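Local structure of xyloglucan-specific endo-beta-1,4-glucanase GH12 (Aspergillus niveus, 4NPR) at residues I68-K73 / F233-Y238; T107-Y112 / T189-S194. The protein probably hydrolyses internal beta-1,4-glucosidic linkages of xyloglucan, with retention of configuration at the anomeric carbon. One frame throughout, in Å; residues are numbered along the deposited sequence.

Contact 1: residues I68-K73 / F233-Y238; sequences IVWNTK and FTVSDY
The carbonyl oxygen of Val-235 accepts a 3.1 Å hydrogen bond from Trp-70 N and a longer, weaker C-H...O contact from Val-69 CA, 3.6 Å away. It marks a beta bulge in the six-stranded outer sheet of the beta-jelly roll: Ser-236 and Asp-237 together face Val-69, and the antiparallel pairing of 68-73 with 233-238 shifts by one residue. Beyond the bulge Ile-68 N bonds Tyr-238 O at 2.8 Å, whereas the return bond to Ile-68 O is weak. Trp-70, Thr-72, Phe-233 and Val-235 turn inward from the same face, toward the second sheet. The indole of Trp-70, with CG set between its backbone N and carbonyl carbon (chi1 62°), lies across Val-235. The branched valine packs over the face of the five-membered ring, its CB 3.9 Å from the centroid. Phe-233 presents its edge toward the face of the six-membered ring, with planes 74° apart in an offset edge-to-face pair. Thr-72 suits a buried strand because its hydroxyl is satisfied by Thr-58, Cys-57 and Gln-56 on the neighbouring strand, while its methyl CG2 meets the edge of the Phe-233 ring, 4.0 Å from CD2.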
loop_
_atom_site.group_PDB
_atom_site.type_symbol
_atom_site.label_atom_id
_atom_site.label_comp_id
_atom_site.label_asym_id
_atom_site.label_seq_id
_atom_site.Cartn_x
_atom_site.Cartn_y
_atom_site.Cartn_z
ATOM N N ILE A 68 -11.320 9.805 -2.027
ATOM C CA ILE A 68 -12.156 8.600 -1.982
ATOM C C ILE A 68 -12.330 8.166 -0.522
ATOM O O ILE A 68 -11.408 8.354 0.285
ATOM C CB ILE A 68 -11.608 7.461 -2.863
ATOM C CG1 ILE A 68 -12.538 6.234 -2.827
ATOM C CG2 ILE A 68 -10.205 7.022 -2.449
ATOM C CD1 ILE A 68 -12.318 5.258 -3.979
ATOM N N VAL A 69 -13.539 7.691 -0.191
ATOM C CA VAL A 69 -13.918 7.190 1.130
ATOM C C VAL A 69 -14.378 5.747 0.920
ATOM O O VAL A 69 -15.243 5.478 0.085
ATOM C CB VAL A 69 -15.077 8.070 1.731
ATOM C CG1 VAL A 69 -15.528 7.611 3.126
ATOM C CG2 VAL A 69 -14.657 9.559 1.732
ATOM N N TRP A 70 -13.758 4.809 1.623
ATOM C CA TRP A 70 -14.090 3.399 1.451
ATOM C C TRP A 70 -13.731 2.612 2.677
ATOM O O TRP A 70 -13.147 3.173 3.625
ATOM C CB TRP A 70 -13.360 2.789 0.251
ATOM C CG TRP A 70 -11.824 2.789 0.307
ATOM C CD1 TRP A 70 -10.981 3.844 0.047
ATOM C CD2 TRP A 70 -10.965 1.661 0.580
ATOM N NE1 TRP A 70 -9.656 3.438 0.143
ATOM C CE2 TRP A 70 -9.627 2.105 0.464
ATOM C CE3 TRP A 70 -11.198 0.328 0.899
ATOM C CZ2 TRP A 70 -8.544 1.252 0.667
ATOM C CZ3 TRP A 70 -10.128 -0.507 1.101
ATOM C CH2 TRP A 70 -8.824 -0.053 0.992
ATOM N N ASN A 71 -14.065 1.315 2.637
ATOM C CA ASN A 71 -13.630 0.380 3.655
ATOM C C ASN A 71 -13.576 -1.065 3.203
ATOM O O ASN A 71 -14.092 -1.450 2.139
ATOM C CB ASN A 71 -14.526 0.470 4.894
ATOM C CG ASN A 71 -15.879 -0.191 4.697
ATOM O OD1 ASN A 71 -15.977 -1.393 4.369
ATOM N ND2 ASN A 71 -16.946 0.589 4.921
ATOM N N THR A 72 -12.970 -1.873 4.050
ATOM C CA THR A 72 -13.023 -3.281 3.862
ATOM C C THR A 72 -13.155 -4.012 5.208
ATOM O O THR A 72 -12.671 -3.534 6.231
ATOM C CB THR A 72 -11.785 -3.728 3.070
ATOM O OG1 THR A 72 -11.927 -5.105 2.722
ATOM C CG2 THR A 72 -10.530 -3.565 3.865
ATOM N N LYS A 73 -13.776 -5.188 5.170
ATOM C CA LYS A 73 -14.083 -5.960 6.342
ATOM C C LYS A 73 -13.659 -7.357 6.099
ATOM O O LYS A 73 -13.861 -7.873 5.005
ATOM C CB LYS A 73 -15.581 -5.945 6.563
ATOM C CG LYS A 73 -16.075 -4.534 6.813
ATOM C CD LYS A 73 -17.567 -4.390 7.024
ATOM C CE LYS A 73 -17.830 -2.986 7.567
ATOM N NZ LYS A 73 -19.033 -2.382 6.935
ATOM N N PHE A 233 -11.399 -2.043 8.332
ATOM C CA PHE A 233 -10.447 -1.023 7.956
ATOM C C PHE A 233 -11.252 0.064 7.227
ATOM O O PHE A 233 -11.870 -0.190 6.208
ATOM C CB PHE A 233 -9.368 -1.617 7.065
ATOM C CG PHE A 233 -8.440 -0.597 6.479
ATOM C CD1 PHE A 233 -7.573 0.124 7.294
ATOM C CD2 PHE A 233 -8.428 -0.352 5.117
ATOM C CE1 PHE A 233 -6.719 1.048 6.767
ATOM C CE2 PHE A 233 -7.538 0.565 4.572
ATOM C CZ PHE A 233 -6.688 1.255 5.395
ATOM N N THR A 234 -11.225 1.257 7.799
ATOM C CA THR A 234 -12.058 2.377 7.459
ATOM C C THR A 234 -11.101 3.438 6.976
ATOM O O THR A 234 -10.264 3.932 7.730
ATOM C CB THR A 234 -12.780 2.927 8.720
ATOM O OG1 THR A 234 -13.543 1.883 9.325
ATOM C CG2 THR A 234 -13.716 4.047 8.396
ATOM N N VAL A 235 -11.233 3.776 5.706
ATOM C CA VAL A 235 -10.508 4.890 5.103
ATOM C C VAL A 235 -11.472 6.057 4.982
ATOM O O VAL A 235 -12.324 6.047 4.130
ATOM C CB VAL A 235 -9.976 4.487 3.724
ATOM C CG1 VAL A 235 -9.434 5.675 2.967
ATOM C CG2 VAL A 235 -8.933 3.398 3.890
ATOM N N SER A 236 -11.358 7.058 5.836
ATOM C CA SER A 236 -12.393 8.071 5.868
ATOM C C SER A 236 -12.057 9.211 4.891
ATOM O O SER A 236 -12.927 9.994 4.517
ATOM C CB SER A 236 -12.730 8.491 7.316
ATOM O OG SER A 236 -11.618 9.020 7.951
ATOM N N ASP A 237 -10.801 9.266 4.453
ATOM C CA ASP A 237 -10.421 9.976 3.256
ATOM C C ASP A 237 -9.008 9.604 2.768
ATOM O O ASP A 237 -8.090 9.373 3.553
ATOM C CB ASP A 237 -10.573 11.482 3.438
ATOM C CG ASP A 237 -9.577 12.036 4.367
ATOM O OD1 ASP A 237 -9.737 11.780 5.585
ATOM O OD2 ASP A 237 -8.622 12.711 3.881
ATOM N N TYR A 238 -8.882 9.502 1.460
ATOM C CA TYR A 238 -7.645 9.161 0.811
ATOM C C TYR A 238 -7.603 9.947 -0.493
ATOM O O TYR A 238 -8.597 10.000 -1.221
ATOM C CB TYR A 238 -7.519 7.640 0.509
ATOM C CG TYR A 238 -6.277 7.322 -0.329
ATOM C CD1 TYR A 238 -5.009 7.326 0.242
ATOM C CD2 TYR A 238 -6.368 7.120 -1.690
ATOM C CE1 TYR A 238 -3.854 7.118 -0.513
ATOM C CE2 TYR A 238 -5.240 6.902 -2.464
ATOM C CZ TYR A 238 -3.978 6.882 -1.879
ATOM O OH TYR A 238 -2.860 6.637 -2.652
#

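Contact 2: residues T107-Y112 / T189-S194; sequences TWKWNY and TTNSFS. With SO4 (sulfate ion), chain C.
Trp-110 lays one face of its indole against the backbone of Asn-191, whose CA stands over the five-membered ring, 3.8 Å from its centroid. A chi1 of 58° folds the indole back over its own main chain and so across the residues just ahead of strand 192-196. A broad, flat side chain suits this place: it covers an irregular loop as well as a strand end. NE1 also makes a weak, bent hydrogen bond of 3.3 Å to Thr-190 O, and CH2 reaches CG2 of Thr-189, the two side chains crossing at about a right angle.

The amide of Asn-191 is steeply inclined to the indole, the planes 74° apart. Its OD1 accepts a 2.8 Å hydrogen bond from Ser-192 OG, which restrains the rotation of the amide. Lys-109 runs beside Asn-191, pointing the same way; a bend at chi2 (59°) brings its aliphatic part over the partner strand, with CD 3.4 Å from Ser-192 OG. A long, flexible chain can thus pack with its methylenes on the partly exposed face of the sheet. On that face too, Thr-107 OG1 and Ser-194 OG share a 2.9 Å hydrogen bond, and a sulfate ion, probably from the crystallisation liquor, lies beside Thr-107 and is hydrogen-bonded to Thr-67 and Ser-239.

Between these groups the antiparallel backbones pair regularly, Trp-108 N reaching Phe-193 O at 2.9 Å. Trp-108 and Phe-193 point inward, where bulky apolar rings belong. Strand 192-196 is the outermost of its sheet within the chain; strand 105-113 separates it from strand 231-240, and Trp-108, Trp-110 and Phe-193 pack on strands 117-128 and 137-146 of the facing sheet.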
loop_
_atom_site.group_PDB
_atom_site.type_symbol
_atom_site.label_atom_id
_atom_site.label_comp_id
_atom_site.label_asym_id
_atom_site.label_seq_id
_atom_site.Cartn_x
_atom_site.Cartn_y
_atom_site.Cartn_z
ATOM N N THR A 107 -2.991 12.525 0.908
ATOM C CA THR A 107 -3.509 12.650 2.261
ATOM C C THR A 107 -4.354 11.429 2.579
ATOM O O THR A 107 -5.172 11.026 1.769
ATOM C CB THR A 107 -4.358 13.952 2.435
ATOM O OG1 THR A 107 -3.534 15.127 2.242
ATOM C CG2 THR A 107 -5.037 14.005 3.860
ATOM N N TRP A 108 -4.183 10.873 3.778
ATOM C CA TRP A 108 -4.781 9.605 4.124
ATOM C C TRP A 108 -5.112 9.650 5.589
ATOM O O TRP A 108 -4.276 9.990 6.393
ATOM C CB TRP A 108 -3.792 8.449 3.868
ATOM C CG TRP A 108 -4.365 7.053 3.783
ATOM C CD1 TRP A 108 -5.690 6.688 3.821
ATOM C CD2 TRP A 108 -3.633 5.843 3.534
ATOM N NE1 TRP A 108 -5.812 5.323 3.669
ATOM C CE2 TRP A 108 -4.565 4.791 3.466
ATOM C CE3 TRP A 108 -2.286 5.557 3.350
ATOM C CZ2 TRP A 108 -4.190 3.485 3.250
ATOM C CZ3 TRP A 108 -1.906 4.256 3.129
ATOM C CH2 TRP A 108 -2.858 3.232 3.078
ATOM N N LYS A 109 -6.350 9.294 5.902
ATOM C CA LYS A 109 -6.791 9.059 7.231
ATOM C C LYS A 109 -7.450 7.673 7.282
ATOM O O LYS A 109 -8.368 7.375 6.481
ATOM C CB LYS A 109 -7.820 10.137 7.595
ATOM C CG LYS A 109 -8.602 9.860 8.882
ATOM C CD LYS A 109 -7.609 9.727 10.034
ATOM C CE LYS A 109 -8.293 9.840 11.378
ATOM N NZ LYS A 109 -8.901 8.538 11.713
ATOM N N TRP A 110 -7.028 6.831 8.216
ATOM C CA TRP A 110 -7.605 5.481 8.371
ATOM C C TRP A 110 -7.759 5.078 9.810
ATOM O O TRP A 110 -7.179 5.680 10.719
ATOM C CB TRP A 110 -6.767 4.411 7.673
ATOM C CG TRP A 110 -5.335 4.330 8.147
ATOM C CD1 TRP A 110 -4.316 5.021 7.659
ATOM C CD2 TRP A 110 -4.799 3.523 9.229
ATOM N NE1 TRP A 110 -3.148 4.727 8.361
ATOM C CE2 TRP A 110 -3.426 3.810 9.327
ATOM C CE3 TRP A 110 -5.350 2.613 10.130
ATOM C CZ2 TRP A 110 -2.584 3.179 10.233
ATOM C CZ3 TRP A 110 -4.488 2.000 11.082
ATOM C CH2 TRP A 110 -3.137 2.297 11.118
ATOM N N ASN A 111 -8.537 4.019 9.975
ATOM C CA ASN A 111 -8.786 3.384 11.267
ATOM C C ASN A 111 -8.981 1.854 11.168
ATOM O O ASN A 111 -9.551 1.364 10.227
ATOM C CB ASN A 111 -10.023 4.014 11.919
ATOM C CG ASN A 111 -10.186 3.564 13.338
ATOM O OD1 ASN A 111 -9.306 3.857 14.177
ATOM N ND2 ASN A 111 -11.237 2.757 13.620
ATOM N N TYR A 112 -8.512 1.115 12.169
ATOM C CA TYR A 112 -8.734 -0.318 12.227
ATOM C C TYR A 112 -9.511 -0.651 13.468
ATOM O O TYR A 112 -9.249 -0.084 14.522
ATOM C CB TYR A 112 -7.401 -1.117 12.239
ATOM C CG TYR A 112 -7.197 -2.004 10.999
ATOM C CD1 TYR A 112 -8.094 -2.998 10.678
ATOM C CD2 TYR A 112 -6.109 -1.837 10.173
ATOM C CE1 TYR A 112 -7.916 -3.804 9.580
ATOM C CE2 TYR A 112 -5.904 -2.648 9.062
ATOM C CZ TYR A 112 -6.827 -3.632 8.755
ATOM O OH TYR A 112 -6.658 -4.416 7.631
ATOM N N THR A 189 2.830 3.777 14.792
ATOM C CA THR A 189 1.603 3.698 14.041
ATOM C C THR A 189 1.047 5.087 13.812
ATOM O O THR A 189 0.887 5.833 14.757
ATOM C CB THR A 189 0.582 2.939 14.839
ATOM O OG1 THR A 189 1.112 1.620 15.037
ATOM C CG2 THR A 189 -0.792 2.958 14.125
ATOM N N THR A 190 0.657 5.359 12.566
ATOM C CA THR A 190 0.349 6.680 12.081
ATOM C C THR A 190 -0.917 6.659 11.231
ATOM O O THR A 190 -0.875 6.412 10.020
ATOM C CB THR A 190 1.514 7.159 11.233
ATOM O OG1 THR A 190 2.718 7.128 12.041
ATOM C CG2 THR A 190 1.259 8.552 10.719
ATOM N N ASN A 191 -2.066 6.915 11.869
ATOM C CA ASN A 191 -3.320 6.861 11.170
ATOM C C ASN A 191 -3.708 8.118 10.433
ATOM O O ASN A 191 -4.649 8.091 9.700
ATOM C CB ASN A 191 -4.434 6.409 12.098
ATOM C CG ASN A 191 -5.058 7.553 12.857
ATOM O OD1 ASN A 191 -4.926 8.723 12.502
ATOM N ND2 ASN A 191 -5.775 7.216 13.870
ATOM N N SER A 192 -2.981 9.208 10.606
ATOM C CA SER A 192 -3.244 10.458 9.844
ATOM C C SER A 192 -1.963 10.891 9.187
ATOM O O SER A 192 -0.932 10.912 9.864
ATOM C CB SER A 192 -3.687 11.597 10.780
ATOM O OG SER A 192 -4.948 11.292 11.339
ATOM N N PHE A 193 -2.024 11.250 7.903
ATOM C CA PHE A 193 -0.840 11.614 7.123
ATOM C C PHE A 193 -1.165 12.538 5.965
ATOM O O PHE A 193 -2.115 12.320 5.258
ATOM C CB PHE A 193 -0.176 10.350 6.525
ATOM C CG PHE A 193 0.984 10.640 5.565
ATOM C CD1 PHE A 193 2.221 11.048 6.046
ATOM C CD2 PHE A 193 0.831 10.490 4.197
ATOM C CE1 PHE A 193 3.275 11.331 5.178
ATOM C CE2 PHE A 193 1.862 10.769 3.325
ATOM C CZ PHE A 193 3.089 11.192 3.807
ATOM N N SER A 194 -0.320 13.537 5.758
ATOM C CA SER A 194 -0.367 14.398 4.573
ATOM C C SER A 194 1.065 14.759 4.137
ATOM O O SER A 194 1.857 15.297 4.911
ATOM C CB SER A 194 -1.208 15.661 4.832
ATOM O OG SER A 194 -1.368 16.443 3.659
HETATM S S SO4 C . -7.600 16.190 0.208
HETATM O O1 SO4 C . -6.526 16.182 1.235
HETATM O O2 SO4 C . -8.148 14.808 0.146
HETATM O O3 SO4 C . -8.650 17.156 0.643
HETATM O O4 SO4 C . -7.065 16.599 -1.132
#

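From the N terminus the chain passes 68-73, then 107-112, and each waits for a partner much later in the sequence. Contact 2 closes first, when 189-194 returns beside 107-112 after a passage through strands of the larger sheet. The chain then runs through helix 198-207 and strand 215-226 before 233-238 settles against 68-73 and closes contact 1, so that contact 2 is nested inside the larger loop. The two contacts join because strands 231-240 and 105-113 are neighbours: the backbone of Thr-234 is probably hydrogen-bonded to that of Asn-111, and Phe-233 packs on Trp-110. Together they line up four strands, 67-77, 231-240, 105-113 and 192-196, in one sheet of the jelly roll.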